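PDB 5HZD: terminal uridylyltransferase 1 from Trypanosoma brucei, which adds uridines from UTP to the 3' ends of guide RNAs, ribosomal RNAs and some mRNAs, and takes part in mitochondrial RNA editing. Local coordinates for residues A[344-347]-A[348-352]; A[354-357]-A[358-362]; A[426-430]-A[431-435]. All blocks are in the same frame, centred on the assembly; numbering follows the deposited sequence. Where two conformers were deposited one is given.

Contact 1: A[344-347]-A[348-352]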
# COMPACT_ATOMS: atom_id res chain seq x y z
N ILE A 344 7.51 13.38 1.21
CA ILE A 344 8.44 13.34 2.35
C ILE A 344 9.73 14.12 2.06
O ILE A 344 10.24 14.81 2.94
CB ILE A 344 8.78 11.91 2.67
CG1 ILE A 344 7.52 11.26 3.25
CG2 ILE A 344 9.89 11.85 3.70
CD1 ILE A 344 7.62 9.73 3.31
N TYR A 345 10.24 14.01 0.83
CA TYR A 345 11.46 14.76 0.48
C TYR A 345 11.23 16.25 0.66
O TYR A 345 12.07 16.95 1.22
CB TYR A 345 11.89 14.46 -0.96
CG TYR A 345 13.05 15.28 -1.44
CD1 TYR A 345 14.35 14.95 -1.08
CD2 TYR A 345 12.83 16.39 -2.26
CE1 TYR A 345 15.46 15.73 -1.53
CE2 TYR A 345 13.90 17.15 -2.72
CZ TYR A 345 15.19 16.82 -2.35
OH TYR A 345 16.26 17.58 -2.78
N TYR A 346 10.08 16.72 0.20
CA TYR A 346 9.69 18.12 0.44
C TYR A 346 9.64 18.45 1.94
O TYR A 346 10.18 19.48 2.38
CB TYR A 346 8.35 18.40 -0.25
CG TYR A 346 7.59 19.57 0.31
CD1 TYR A 346 7.99 20.88 0.05
CD2 TYR A 346 6.47 19.36 1.09
CE1 TYR A 346 7.27 21.96 0.54
CE2 TYR A 346 5.74 20.42 1.60
CZ TYR A 346 6.16 21.71 1.34
OH TYR A 346 5.42 22.78 1.83
N LEU A 347 9.00 17.60 2.73
CA LEU A 347 8.93 17.84 4.17
C LEU A 347 10.31 17.92 4.79
O LEU A 347 10.53 18.75 5.68
CB LEU A 347 8.11 16.74 4.89
CG LEU A 347 6.63 16.65 4.48
CD1 LEU A 347 5.95 15.49 5.23
CD2 LEU A 347 5.89 18.00 4.73
N VAL A 348 11.24 17.05 4.36
CA VAL A 348 12.56 17.06 4.95
C VAL A 348 13.29 18.32 4.52
O VAL A 348 13.90 19.01 5.35
CB VAL A 348 13.37 15.84 4.49
CG1 VAL A 348 14.87 16.02 4.86
CG2 VAL A 348 12.80 14.56 5.08
N GLN A 349 13.23 18.65 3.23
CA GLN A 349 14.04 19.77 2.71
C GLN A 349 13.58 21.08 3.29
O GLN A 349 14.39 22.00 3.49
CB GLN A 349 14.04 19.80 1.18
CG GLN A 349 14.75 18.64 0.56
CD GLN A 349 16.19 18.54 1.00
OE1 GLN A 349 16.92 19.53 1.00
NE2 GLN A 349 16.63 17.33 1.37
N LYS A 350 12.30 21.17 3.60
CA LYS A 350 11.71 22.38 4.17
C LYS A 350 11.70 22.40 5.70
O LYS A 350 11.27 23.38 6.31
CB LYS A 350 10.29 22.60 3.62
CG LYS A 350 10.26 22.99 2.14
CD LYS A 350 10.97 24.33 1.90
CE LYS A 350 10.79 24.83 0.48
NZ LYS A 350 11.53 26.12 0.30
N GLY A 351 12.14 21.31 6.32
CA GLY A 351 12.31 21.25 7.77
C GLY A 351 11.07 20.93 8.56
O GLY A 351 11.05 21.10 9.77
N TYR A 352 10.01 20.47 7.90
CA TYR A 352 8.80 20.02 8.60
C TYR A 352 8.96 18.71 9.37
O TYR A 352 8.24 18.49 10.36
CB TYR A 352 7.62 19.88 7.63
CG TYR A 352 7.11 21.16 7.07
CD1 TYR A 352 6.34 22.02 7.84
CD2 TYR A 352 7.40 21.53 5.75
CE1 TYR A 352 5.85 23.21 7.32
CE2 TYR A 352 6.91 22.71 5.22
CZ TYR A 352 6.14 23.53 6.01
OH TYR A 352 5.66 24.71 5.49
O HOH W 1 6.69 25.23 2.33

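Contact 2: A[354-357]-A[358-362]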
# COMPACT_ATOMS: atom_id res chain seq x y z
N PRO A 354 12.07 15.62 10.68
CA PRO A 354 13.49 15.27 10.75
C PRO A 354 13.87 14.28 9.66
O PRO A 354 13.08 13.45 9.20
CB PRO A 354 13.62 14.60 12.13
CG PRO A 354 12.49 15.15 12.93
CD PRO A 354 11.36 15.25 11.92
N TYR A 355 15.13 14.35 9.22
CA TYR A 355 15.63 13.34 8.29
C TYR A 355 15.71 11.95 8.92
O TYR A 355 16.09 11.81 10.10
CB TYR A 355 17.03 13.78 7.78
CG TYR A 355 17.65 12.75 6.88
CD1 TYR A 355 17.18 12.58 5.58
CD2 TYR A 355 18.68 11.92 7.34
CE1 TYR A 355 17.71 11.59 4.76
CE2 TYR A 355 19.23 10.93 6.50
CZ TYR A 355 18.73 10.79 5.22
OH TYR A 355 19.27 9.82 4.42
N VAL A 356 15.34 10.92 8.16
CA VAL A 356 15.55 9.53 8.58
C VAL A 356 16.32 8.80 7.48
O VAL A 356 15.87 8.75 6.32
CB VAL A 356 14.21 8.79 8.75
CG1 VAL A 356 14.46 7.33 9.16
CG2 VAL A 356 13.33 9.48 9.76
N ASP A 357 17.48 8.24 7.82
CA ASP A 357 18.21 7.45 6.83
C ASP A 357 17.47 6.13 6.59
O ASP A 357 17.14 5.43 7.56
CB ASP A 357 19.63 7.18 7.33
CG ASP A 357 20.54 6.64 6.24
OD1 ASP A 357 20.10 5.80 5.42
OD2 ASP A 357 21.72 7.07 6.18
N PRO A 358 17.16 5.79 5.33
CA PRO A 358 16.52 4.49 5.12
C PRO A 358 17.26 3.32 5.81
O PRO A 358 16.60 2.38 6.26
CB PRO A 358 16.50 4.36 3.60
CG PRO A 358 16.30 5.84 3.15
CD PRO A 358 17.27 6.55 4.06
N LEU A 359 18.57 3.42 5.96
CA LEU A 359 19.35 2.36 6.63
C LEU A 359 19.04 2.16 8.11
O LEU A 359 19.42 1.14 8.70
CB LEU A 359 20.85 2.59 6.42
CG LEU A 359 21.28 2.52 4.95
CD1 LEU A 359 22.79 2.57 4.82
CD2 LEU A 359 20.72 1.29 4.25
N GLU A 360 18.34 3.13 8.72
CA GLU A 360 17.88 3.03 10.10
C GLU A 360 16.79 2.00 10.34
O GLU A 360 16.58 1.56 11.49
CB GLU A 360 17.35 4.39 10.59
CG GLU A 360 18.43 5.38 10.91
CD GLU A 360 17.87 6.72 11.31
OE1 GLU A 360 17.20 6.80 12.37
OE2 GLU A 360 18.09 7.69 10.56
N ILE A 361 16.07 1.64 9.28
CA ILE A 361 15.06 0.58 9.33
C ILE A 361 15.77 -0.72 8.95
O ILE A 361 16.30 -0.83 7.85
CB ILE A 361 13.93 0.82 8.33
CG1 ILE A 361 13.40 2.27 8.40
CG2 ILE A 361 12.83 -0.19 8.52
CD1 ILE A 361 12.91 2.71 9.77
N PRO A 362 15.87 -1.68 9.88
CA PRO A 362 16.63 -2.89 9.57
C PRO A 362 15.99 -3.70 8.45
O PRO A 362 14.75 -3.74 8.30
CB PRO A 362 16.57 -3.70 10.87
CG PRO A 362 15.93 -2.83 11.88
CD PRO A 362 15.24 -1.70 11.21

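Contact 3: A[426-430]-A[431-435]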
# COMPACT_ATOMS: atom_id res chain seq x y z
N THR A 426 22.55 15.17 -6.62
CA THR A 426 22.52 15.57 -8.02
C THR A 426 22.38 14.32 -8.90
O THR A 426 22.69 13.22 -8.46
CB THR A 426 23.77 16.35 -8.42
OG1 THR A 426 24.91 15.49 -8.37
CG2 THR A 426 23.97 17.58 -7.49
N LYS A 427 21.89 14.49 -10.12
CA LYS A 427 21.85 13.37 -11.06
C LYS A 427 23.23 12.77 -11.26
O LYS A 427 23.38 11.53 -11.25
CB LYS A 427 21.25 13.81 -12.40
CG LYS A 427 19.76 14.17 -12.26
CD LYS A 427 19.16 14.51 -13.60
CE LYS A 427 17.72 15.07 -13.41
NZ LYS A 427 17.06 15.34 -14.74
N ARG A 428 24.25 13.63 -11.35
CA ARG A 428 25.62 13.19 -11.57
C ARG A 428 26.08 12.28 -10.42
O ARG A 428 26.78 11.29 -10.66
CB ARG A 428 26.56 14.38 -11.79
CG ARG A 428 28.00 13.94 -12.01
CD ARG A 428 28.89 15.15 -12.27
NE ARG A 428 28.56 15.80 -13.54
CZ ARG A 428 29.15 15.53 -14.70
NH1 ARG A 428 30.11 14.62 -14.76
NH2 ARG A 428 28.78 16.18 -15.80
N MET A 429 25.62 12.53 -9.19
CA MET A 429 26.02 11.67 -8.06
C MET A 429 25.60 10.23 -8.29
O MET A 429 26.34 9.31 -7.94
CB MET A 429 25.47 12.20 -6.71
CG MET A 429 26.17 13.48 -6.24
SD MET A 429 25.26 14.17 -4.86
CE MET A 429 25.22 12.63 -3.95
N LEU A 430 24.43 10.01 -8.91
CA LEU A 430 23.94 8.65 -9.13
C LEU A 430 24.29 8.07 -10.49
O LEU A 430 23.96 6.91 -10.78
CB LEU A 430 22.41 8.63 -8.97
CG LEU A 430 21.86 9.20 -7.66
CD1 LEU A 430 20.35 8.90 -7.52
CD2 LEU A 430 22.58 8.62 -6.46
N GLY A 431 24.91 8.88 -11.34
CA GLY A 431 25.24 8.50 -12.70
C GLY A 431 24.00 8.63 -13.58
O GLY A 431 23.91 7.99 -14.63
N TRP A 432 23.07 9.48 -13.16
CA TRP A 432 21.81 9.67 -13.89
C TRP A 432 21.83 10.97 -14.71
O TRP A 432 20.78 11.46 -15.16
CB TRP A 432 20.65 9.70 -12.90
CG TRP A 432 20.37 8.39 -12.23
CD1 TRP A 432 21.05 7.21 -12.40
CD2 TRP A 432 19.33 8.13 -11.30
NE1 TRP A 432 20.48 6.23 -11.62
CE2 TRP A 432 19.43 6.77 -10.93
CE3 TRP A 432 18.33 8.92 -10.71
CZ2 TRP A 432 18.56 6.17 -10.01
CZ3 TRP A 432 17.45 8.34 -9.84
CH2 TRP A 432 17.57 6.97 -9.48
N HIS A 433 23.02 11.53 -14.92
CA HIS A 433 23.16 12.77 -15.68
C HIS A 433 23.25 12.53 -17.19
O HIS A 433 23.26 13.49 -17.98
CB HIS A 433 24.39 13.53 -15.21
CG HIS A 433 25.65 12.76 -15.39
ND1 HIS A 433 25.86 11.53 -14.79
CD2 HIS A 433 26.76 13.01 -16.13
CE1 HIS A 433 27.05 11.07 -15.15
NE2 HIS A 433 27.61 11.95 -15.96
N VAL A 434 23.34 11.27 -17.59
CA VAL A 434 23.40 10.87 -19.00
C VAL A 434 22.43 9.70 -19.20
O VAL A 434 22.41 8.79 -18.38
CB VAL A 434 24.82 10.40 -19.39
CG1 VAL A 434 24.87 9.92 -20.84
CG2 VAL A 434 25.83 11.51 -19.18
N GLU A 435 21.64 9.71 -20.29
CA GLU A 435 20.82 8.56 -20.60
C GLU A 435 21.50 7.76 -21.70
O GLU A 435 22.21 8.32 -22.53
CB GLU A 435 19.41 8.96 -21.09
CG GLU A 435 18.51 9.60 -20.07
CD GLU A 435 17.19 10.09 -20.70
OE1 GLU A 435 16.95 9.79 -21.90
OE2 GLU A 435 16.41 10.78 -20.01

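Contact 1: A[344-347]-A[348-352]
Leu347 and Tyr352 pack against each other where helix 336-349 runs out: Leu347 CD2 lies 3.9 Å from Tyr352 CB, with the two side chains crossing at about a right angle. Met398 of helix 385-409 touches both. One turn earlier along the helix, in the given conformer of Ile344, Ile344 CG2 and Val348 CG2 meet at 4.2 Å, and both side chains rest on Tyr303 of helix 292-304.

Two tyrosines then carry the aliphatic parts of longer, polar side chains. Gln349 CG sits over one face of the Tyr345 ring, 3.6 Å from the ring centroid and close to its normal, a CH-pi contact. The bend at chi2 (-59°) turns the amide past the CE1 and CZ side of the ring, its plane 26° from the ring plane, and NE2 goes on to bond to Pro422 O. Lys350 CG approaches Tyr346 obliquely, 3.5 Å from its CE1, and NZ goes on to a salt bridge with Glu409. The rings of Tyr346 and Tyr352 meet obliquely, and a water hydrogen-bonded to Tyr346 OH at 2.8 Å reaches the Tyr352 hydroxyl weakly, in the plane of that ring.

The backbone supplies the regular i to i+4 bonds from Val348, Gln349 and Lys350. Gly351 then takes positive phi (83°) and the helix closes in a Schellman motif, with Tyr352 N returning to Leu347 O at 2.9 Å in a weak, bent bond.

The chemistry thus ties both polar tips to neighbouring elements while their aliphatic stems lie against tyrosine rings: the Lys350 ammonium pairs with Glu409 at the end of helix 385-409, and the Gln349 amide with the loop backbone at Pro422.

Contact 2: A[354-357]-A[358-362]
Tyr355 touches Pro358 with its hydroxyl end, OH lying 3.9 Å from Pro358 CD, and the two side chains cross at about a right angle. That hydroxyl is bonded to Leu419 O, while the side chain also packs on Tyr303 and Pro422. The turn itself is held by two other flat groups, the carboxylates of Asp357 and Glu360.

Asp357 OD1 receives Leu359 N at 2.9 Å in a nearly straight bond (165° at the hydrogen). The donor arrives on the anti side of the carboxylate, well out of its plane. With CG anti to the backbone N (chi1 -167°), the carboxylate lies beside its own carbonyl, near the amides that follow. The same OD1 lies 3.4 Å from Leu359 CB.

Glu360 answers from the other end. Its carboxylate returns along an extended chain until OE2 accepts Asp357 N at 2.9 Å, met from above the carboxylate plane. OE2 is also 3.9 Å from Val356 CG1, a neighbour that packs on Lys302 of helix 292-304. The backbone adds Glu360 N to Asp357 O at 2.8 Å, with the donor above the carbonyl plane. Asp357 is therefore held through its amide, its carbonyl and one carboxylate oxygen, although the two acids would be expected to repel mildly, Asp357 OD2 and Glu360 OE2 being 5.7 Å apart.

Just after the turn Ile361 O accepts from Arg295, a UTP-binding residue, and within it Pro358 O accepts from Tyr469 of the nucleotide recognition motif. The arrangement is an Asx turn overlapping a type I beta turn at the start of the 3-10 segment 358-360, with proline at the second position of both, set in the loop between helices 336-349 and 385-409 beside the UTP site.

Contact 3: A[426-430]-A[431-435]
A Schellman motif ends the short helix 427-430, with Trp432 N bonding back to Lys427 O at 2.8 Å and Gly431 at positive phi (80°). Lys427 O is doubly held, since Leu430 N reaches it from the opposite face of the carbonyl plane. Gly431 N adds a bond to Arg428 O, approaching from far above that carbonyl's plane.

Leu430 lays its CD1 methyl over one face of the indole of Trp432, 3.7 Å from the centroid of the six-membered ring and nearly on its normal, a CH-pi contact. Leu430 CB lies 3.9 Å from Trp432 CG, on the five-membered side. Trp432 is further fixed by NE1 bonding to Asn472 of the nucleotide recognition motif and by a stack with Tyr461.

At the other end of the helix, Thr426 and Met429 form a capping box: Met429 N gives to Thr426 OG1 at 3.2 Å, and Thr426 N gives weakly to Met429 SD. The helix is therefore closed at both ends within a few residues, inside the Cid1-family region of the enzyme.

Arg428 crosses His433 obliquely. Its CG stands 4.2 Å above the centre of the His433 imidazole, and the bend at chi3 (-67°) brings the guanidinium round until His433 CD2 sits over its centre, 3.8 Å from Arg428 CZ, with the two planes 41° apart. His433 ND1 is buried against Arg428 CA without a polar partner in the model.

Overall arrangement
The three contacts follow one another along the chain. Contact 1 ends helix 336-349; contact 2 lies just beyond it, in the loop leading to helix 385-409; contact 3 comes after that helix, in the short helix 427-430 and the loop behind it. Contacts 1 and 2 have centres 14 Å apart and touch where Val348 packs on Tyr355; both rest on Tyr303 of helix 292-304. Contact 3 is 22 to 23 Å from either, centre to centre. Helix 385-409 packs on contact 1. Contacts 2 and 3 are each tied to the nucleotide recognition motif, at Tyr469 and Asn472, and contacts 1 and 2 lie close to UTP-binding residues.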